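Local coordinates for type I modular polyketide synthase (Streptomyces albus subsp. albus, PDB 6IYR), which probably loads an extender unit, most likely methylmalonyl, from its coenzyme A ester onto the acyl carrier protein of module 8 during salinomycin assembly, at residues Trp43-Lys48 / Arg54-Arg59; Gln221-Ala226 / Tyr370-Asn375. All blocks are in the same frame, centred on the assembly; numbering follows the deposited sequence.

Contact 1. Residues Trp43-Lys48 / Arg54-Arg59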
loop_
_atom_site.group_PDB
_atom_site.type_symbol
_atom_site.label_atom_id
_atom_site.label_comp_id
_atom_site.label_asym_id
_atom_site.label_seq_id
_atom_site.Cartn_x
_atom_site.Cartn_y
_atom_site.Cartn_z
ATOM N N TRP A 43 17.549 -15.863 -5.308
ATOM C CA TRP A 43 18.804 -15.717 -6.003
ATOM C C TRP A 43 18.610 -14.597 -6.968
ATOM O O TRP A 43 17.641 -14.609 -7.746
ATOM C CB TRP A 43 19.155 -16.985 -6.796
ATOM C CG TRP A 43 19.547 -18.178 -5.976
ATOM C CD1 TRP A 43 19.561 -18.292 -4.623
ATOM C CD2 TRP A 43 19.941 -19.465 -6.496
ATOM N NE1 TRP A 43 19.959 -19.581 -4.255
ATOM C CE2 TRP A 43 20.172 -20.314 -5.398
ATOM C CE3 TRP A 43 20.137 -19.964 -7.785
ATOM C CZ2 TRP A 43 20.576 -21.639 -5.558
ATOM C CZ3 TRP A 43 20.502 -21.299 -7.942
ATOM C CH2 TRP A 43 20.710 -22.116 -6.839
ATOM N N THR A 44 19.558 -13.665 -6.975
ATOM C CA THR A 44 19.476 -12.511 -7.829
ATOM C C THR A 44 20.508 -12.609 -8.938
ATOM O O THR A 44 21.583 -13.129 -8.755
ATOM C CB THR A 44 19.685 -11.199 -7.033
ATOM O OG1 THR A 44 20.967 -11.193 -6.417
ATOM C CG2 THR A 44 18.644 -11.083 -5.965
ATOM N N VAL A 45 20.139 -12.162 -10.115
ATOM C CA VAL A 45 21.091 -12.032 -11.168
ATOM C C VAL A 45 20.804 -10.737 -11.927
ATOM O O VAL A 45 19.679 -10.224 -11.875
ATOM C CB VAL A 45 20.982 -13.260 -12.085
ATOM C CG1 VAL A 45 19.650 -13.272 -12.806
ATOM C CG2 VAL A 45 22.140 -13.286 -13.063
ATOM N N SER A 46 21.822 -10.162 -12.570
ATOM C CA SER A 46 21.595 -9.019 -13.448
ATOM C C SER A 46 22.548 -9.007 -14.632
ATOM O O SER A 46 23.612 -9.589 -14.577
ATOM C CB SER A 46 21.780 -7.736 -12.664
ATOM O OG SER A 46 22.968 -7.812 -11.927
ATOM N N ALA A 47 22.192 -8.279 -15.675
ATOM C CA ALA A 47 23.074 -8.092 -16.815
ATOM C C ALA A 47 22.816 -6.722 -17.419
ATOM O O ALA A 47 21.947 -5.974 -16.965
ATOM C CB ALA A 47 22.818 -9.176 -17.855
ATOM N N LYS A 48 23.524 -6.420 -18.494
ATOM C CA LYS A 48 23.352 -5.156 -19.151
ATOM C C LYS A 48 22.166 -5.204 -20.066
ATOM O O LYS A 48 21.539 -4.191 -20.294
ATOM C CB LYS A 48 24.597 -4.782 -19.932
ATOM C CG LYS A 48 25.609 -4.016 -19.100
ATOM C CD LYS A 48 25.981 -2.692 -19.757
ATOM C CE LYS A 48 27.355 -2.213 -19.317
ATOM N NZ LYS A 48 28.432 -3.037 -19.931
ATOM N N ARG A 54 19.250 -13.514 -19.591
ATOM C CA ARG A 54 18.743 -14.851 -19.808
ATOM C C ARG A 54 19.894 -15.854 -19.902
ATOM O O ARG A 54 19.783 -16.986 -19.432
ATOM C CB ARG A 54 17.868 -14.870 -21.054
ATOM C CG ARG A 54 16.467 -14.344 -20.787
ATOM C CD ARG A 54 15.533 -14.546 -21.965
ATOM N NE ARG A 54 15.538 -13.375 -22.843
ATOM C CZ ARG A 54 16.054 -13.343 -24.069
ATOM N NH1 ARG A 54 16.060 -12.201 -24.743
ATOM N NH2 ARG A 54 16.565 -14.441 -24.625
ATOM N N GLY A 55 21.029 -15.386 -20.405
ATOM C CA GLY A 55 22.254 -16.151 -20.376
ATOM C C GLY A 55 22.789 -16.413 -18.985
ATOM O O GLY A 55 23.338 -17.478 -18.697
ATOM N N GLN A 56 22.764 -15.405 -18.142
ATOM C CA GLN A 56 23.135 -15.611 -16.743
ATOM C C GLN A 56 22.245 -16.647 -16.061
ATOM O O GLN A 56 22.705 -17.448 -15.249
ATOM C CB GLN A 56 23.031 -14.296 -16.010
ATOM C CG GLN A 56 24.072 -13.301 -16.446
ATOM C CD GLN A 56 25.283 -13.415 -15.573
ATOM O OE1 GLN A 56 25.423 -12.666 -14.609
ATOM N NE2 GLN A 56 26.037 -14.485 -15.766
ATOM N N ALA A 57 20.952 -16.591 -16.346
ATOM C CA ALA A 57 20.031 -17.589 -15.830
ATOM C C ALA A 57 20.427 -19.019 -16.274
ATOM O O ALA A 57 20.422 -19.940 -15.471
ATOM C CB ALA A 57 18.604 -17.262 -16.237
ATOM N N ALA A 58 20.835 -19.168 -17.526
ATOM C CA ALA A 58 21.213 -20.469 -18.067
ATOM C C ALA A 58 22.508 -20.956 -17.466
ATOM O O ALA A 58 22.579 -22.096 -17.057
ATOM C CB ALA A 58 21.323 -20.410 -19.582
ATOM N N ARG A 59 23.486 -20.069 -17.299
ATOM C CA ARG A 59 24.722 -20.430 -16.619
ATOM C C ARG A 59 24.453 -20.906 -15.205
ATOM O O ARG A 59 25.064 -21.859 -14.737
ATOM C CB ARG A 59 25.741 -19.278 -16.583
ATOM C CG ARG A 59 25.989 -18.552 -17.901
ATOM C CD ARG A 59 26.269 -19.506 -19.052
ATOM N NE ARG A 59 27.624 -20.051 -18.983
ATOM C CZ ARG A 59 28.106 -20.993 -19.794
ATOM N NH1 ARG A 59 29.361 -21.407 -19.651
ATOM N NH2 ARG A 59 27.342 -21.524 -20.745
#
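Val45 turns one of its two methyls toward the helix that follows its strand, and Gln56 answers with the base of its own side chain. The touching methyl is CG2, placed opposite the backbone N of Val45, and it sits 3.2 Å from Gln56 CB, shorter than two carbons normally allow and doubtful in detail. The two side chains cross at a slant. Gln56 is bent by its rotation about CB-CG (chi2 -92°), which swings its amide back past the same methyl: Val45 CG2 lies 4.0 Å from Gln56 CD and 3.7 Å from Gln56 OE1. This packs strand 41-47, an outer strand of a three-stranded antiparallel sheet, against helix 50-65. Such a small sheet with helices is consistent with the linker domain that precedes the acyltransferase in modular polyketide synthases. Beyond the valine, Gln56 OE1 comes to 3.6 Å from Ser46 O, two acceptors that form no hydrogen bond with each other. Ser46 carries its CB on the far side, and its OG hydrogen-bonds Leu86 N. Leu53, earlier on the same helix, also packs on Val45, while Ala57, one residue beyond Gln56, turns to Leu107 and Ala108 of helix 97-108.

Contact 2. Residues Gln221-Ala226 / Tyr370-Asn375; sequences QGEIAA and YRNLRN. With PO4 (phosphate ion), chain B.
Asn372 throws its amide across to Glu223 because its CG lies opposite the backbone N (chi1 173°), while Glu223, with CG beside its own N, runs out extended to meet it. The two side chains slide past each other in opposite directions, and the amide gives its N-H to the carboxylate: Asn372 ND2 to Glu223 OE1 is 2.9 Å. The bond is bent, with an N-H...O angle of 134°, and the donor arrives from above the carboxylate plane, 49° out of it. The bend may reflect the other partners both atoms serve. Asn372 ND2 also bonds Ser220 O, and Glu223 OE1 is held as well by Tyr368 OH; Glu223 OE2 takes the N-H of Thr353 and Asn372 OD1 that of Arg245 NH2. With every polar atom of this buried pair engaged, the amide can hardly flip.

Ser220 sits in a Gly218-Ser220-Gly222 pattern that fits the nucleophile elbow of acyltransferases, so Asn372 probably steadies the backbone there. Next along, Gln221 N donates to phosphate O3 at 3.0 Å, as an oxyanion-hole N-H would; the closer approach of the Gln221 amide to this ion is doubtful. Tyr320, Ser322, His323 and Arg245 also bond the phosphate. Past the helix end, Arg371 O accepts from both Asn375 N (2.9 Å) and Asn375 ND2 (3.0 Å), and Asn375 O hydrogen-bonds His323 ND1, whose NE2 bonds the phosphate.

Helix 222-230 leaves strand 215-218 at the edge of the parallel sheet, with Ala225 against helix 188-208 and Ile224 against helix 235-248. Helix 366-374 comes against it with Tyr370 packed on helix 331-337, and after two intervening residues the chain enters strand 377-378 of the mixed sheet.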
loop_
_atom_site.group_PDB
_atom_site.type_symbol
_atom_site.label_atom_id
_atom_site.label_comp_id
_atom_site.label_asym_id
_atom_site.label_seq_id
_atom_site.Cartn_x
_atom_site.Cartn_y
_atom_site.Cartn_z
ATOM N N GLN A 221 -8.104 7.829 5.319
ATOM C CA GLN A 221 -7.573 7.254 6.557
ATOM C C GLN A 221 -6.124 6.837 6.389
ATOM O O GLN A 221 -5.392 6.736 7.363
ATOM C CB GLN A 221 -8.398 6.024 6.983
ATOM C CG GLN A 221 -8.503 4.953 5.889
ATOM C CD GLN A 221 -9.594 3.905 6.131
ATOM O OE1 GLN A 221 -10.745 4.051 5.664
ATOM N NE2 GLN A 221 -9.189 2.765 6.720
ATOM N N GLY A 222 -5.720 6.578 5.150
ATOM C CA GLY A 222 -4.381 6.134 4.902
ATOM C C GLY A 222 -3.361 7.169 5.335
ATOM O O GLY A 222 -2.245 6.816 5.671
ATOM N N GLU A 223 -3.759 8.434 5.357
ATOM C CA GLU A 223 -2.857 9.526 5.757
ATOM C C GLU A 223 -2.426 9.394 7.186
ATOM O O GLU A 223 -1.315 9.804 7.533
ATOM C CB GLU A 223 -3.469 10.910 5.514
ATOM C CG GLU A 223 -3.421 11.368 4.092
ATOM C CD GLU A 223 -3.434 12.872 3.953
ATOM O OE1 GLU A 223 -4.076 13.538 4.784
ATOM O OE2 GLU A 223 -2.862 13.367 2.956
ATOM N N ILE A 224 -3.248 8.706 7.987
ATOM C CA ILE A 224 -2.970 8.482 9.398
ATOM C C ILE A 224 -1.795 7.516 9.566
ATOM O O ILE A 224 -1.012 7.639 10.509
ATOM C CB ILE A 224 -4.205 7.972 10.179
ATOM C CG1 ILE A 224 -5.417 8.893 9.963
ATOM C CG2 ILE A 224 -3.953 7.929 11.660
ATOM C CD1 ILE A 224 -6.694 8.342 10.551
ATOM N N ALA A 225 -1.754 6.491 8.718
ATOM C CA ALA A 225 -0.647 5.558 8.724
ATOM C C ALA A 225 0.601 6.250 8.189
ATOM O O ALA A 225 1.681 6.096 8.754
ATOM C CB ALA A 225 -0.973 4.333 7.879
ATOM N N ALA A 226 0.416 7.014 7.117
ATOM C CA ALA A 226 1.478 7.769 6.487
ATOM C C ALA A 226 2.124 8.759 7.465
ATOM O O ALA A 226 3.352 8.937 7.461
ATOM C CB ALA A 226 0.952 8.485 5.274
ATOM N N TYR A 370 -9.969 16.391 10.625
ATOM C CA TYR A 370 -11.306 16.685 10.130
ATOM C C TYR A 370 -11.358 17.016 8.651
ATOM O O TYR A 370 -12.255 16.543 7.928
ATOM C CB TYR A 370 -12.024 17.783 10.919
ATOM C CG TYR A 370 -13.389 18.079 10.348
ATOM C CD1 TYR A 370 -14.404 17.177 10.485
ATOM C CD2 TYR A 370 -13.609 19.187 9.540
ATOM C CE1 TYR A 370 -15.650 17.405 9.924
ATOM C CE2 TYR A 370 -14.847 19.412 8.947
ATOM C CZ TYR A 370 -15.863 18.489 9.139
ATOM O OH TYR A 370 -17.102 18.693 8.587
ATOM N N ARG A 371 -10.480 17.898 8.197
ATOM C CA ARG A 371 -10.462 18.217 6.786
ATOM C C ARG A 371 -10.270 17.023 5.908
ATOM O O ARG A 371 -10.726 17.027 4.761
ATOM C CB ARG A 371 -9.374 19.221 6.437
ATOM C CG ARG A 371 -9.827 20.669 6.492
ATOM C CD ARG A 371 -8.750 21.601 5.947
ATOM N NE ARG A 371 -8.895 22.936 6.515
ATOM C CZ ARG A 371 -8.266 23.379 7.603
ATOM N NH1 ARG A 371 -8.508 24.613 8.041
ATOM N NH2 ARG A 371 -7.380 22.609 8.236
ATOM N N ASN A 372 -9.352 16.166 6.329
ATOM C CA ASN A 372 -9.054 14.931 5.599
ATOM C C ASN A 372 -10.345 14.151 5.365
ATOM O O ASN A 372 -10.634 13.767 4.245
ATOM C CB ASN A 372 -8.104 14.081 6.423
ATOM C CG ASN A 372 -7.874 12.708 5.828
ATOM O OD1 ASN A 372 -8.663 11.783 6.057
ATOM N ND2 ASN A 372 -6.738 12.541 5.142
ATOM N N LEU A 373 -11.132 13.988 6.427
ATOM C CA LEU A 373 -12.413 13.252 6.359
ATOM C C LEU A 373 -13.472 13.966 5.526
ATOM O O LEU A 373 -14.236 13.336 4.794
ATOM C CB LEU A 373 -12.930 12.989 7.772
ATOM C CG LEU A 373 -14.133 12.056 7.919
ATOM C CD1 LEU A 373 -13.831 10.661 7.373
ATOM C CD2 LEU A 373 -14.447 11.994 9.406
ATOM N N ARG A 374 -13.462 15.287 5.583
ATOM C CA ARG A 374 -14.502 16.092 4.972
ATOM C C ARG A 374 -14.288 16.348 3.502
ATOM O O ARG A 374 -15.241 16.463 2.732
ATOM C CB ARG A 374 -14.630 17.427 5.719
ATOM C CG ARG A 374 -15.581 18.412 5.049
ATOM C CD ARG A 374 -17.022 17.934 5.120
ATOM N NE ARG A 374 -17.959 18.880 4.480
ATOM C CZ ARG A 374 -18.228 18.903 3.182
ATOM N NH1 ARG A 374 -17.549 18.146 2.329
ATOM N NH2 ARG A 374 -19.184 19.687 2.720
ATOM N N ASN A 375 -13.048 16.398 3.067
ATOM C CA ASN A 375 -12.766 16.877 1.736
ATOM C C ASN A 375 -12.320 15.815 0.742
ATOM O O ASN A 375 -11.861 14.765 1.132
ATOM C CB ASN A 375 -11.730 17.976 1.833
ATOM C CG ASN A 375 -12.336 19.247 2.396
ATOM O OD1 ASN A 375 -13.069 19.941 1.699
ATOM N ND2 ASN A 375 -12.291 19.366 3.673
HETATM P P PO4 B . -12.256 6.472 4.650
HETATM O O1 PO4 B . -12.376 5.084 4.051
HETATM O O2 PO4 B . -13.108 6.847 5.875
HETATM O O3 PO4 B . -10.790 6.538 5.047
HETATM O O4 PO4 B . -12.700 7.407 3.557
#

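How the contacts relate
Soon after the N terminus, contact 1 closes a short loop: only five residues separate segment 43-48 from segment 54-59, where helix 50-65 folds back on the strand. The chain then completes this small antiparallel domain with strands 88-94 and 116-120 before strand 129-132 starts the parallel sheet. Contact 2 opens at the helix after strand 215-218 of the parallel sheet and closes 143 residues later, spanning most of the mixed sheet and joining that helix to the one before strand 377-378 of the mixed sheet. The two loops follow in series, neither nesting nor crossing. Contacts 1 and 2 lie on opposite sides of the chain's centre. Their centres are about 44 Å apart. The nearest atoms of contacts 1 and 2 are about 28 Å apart.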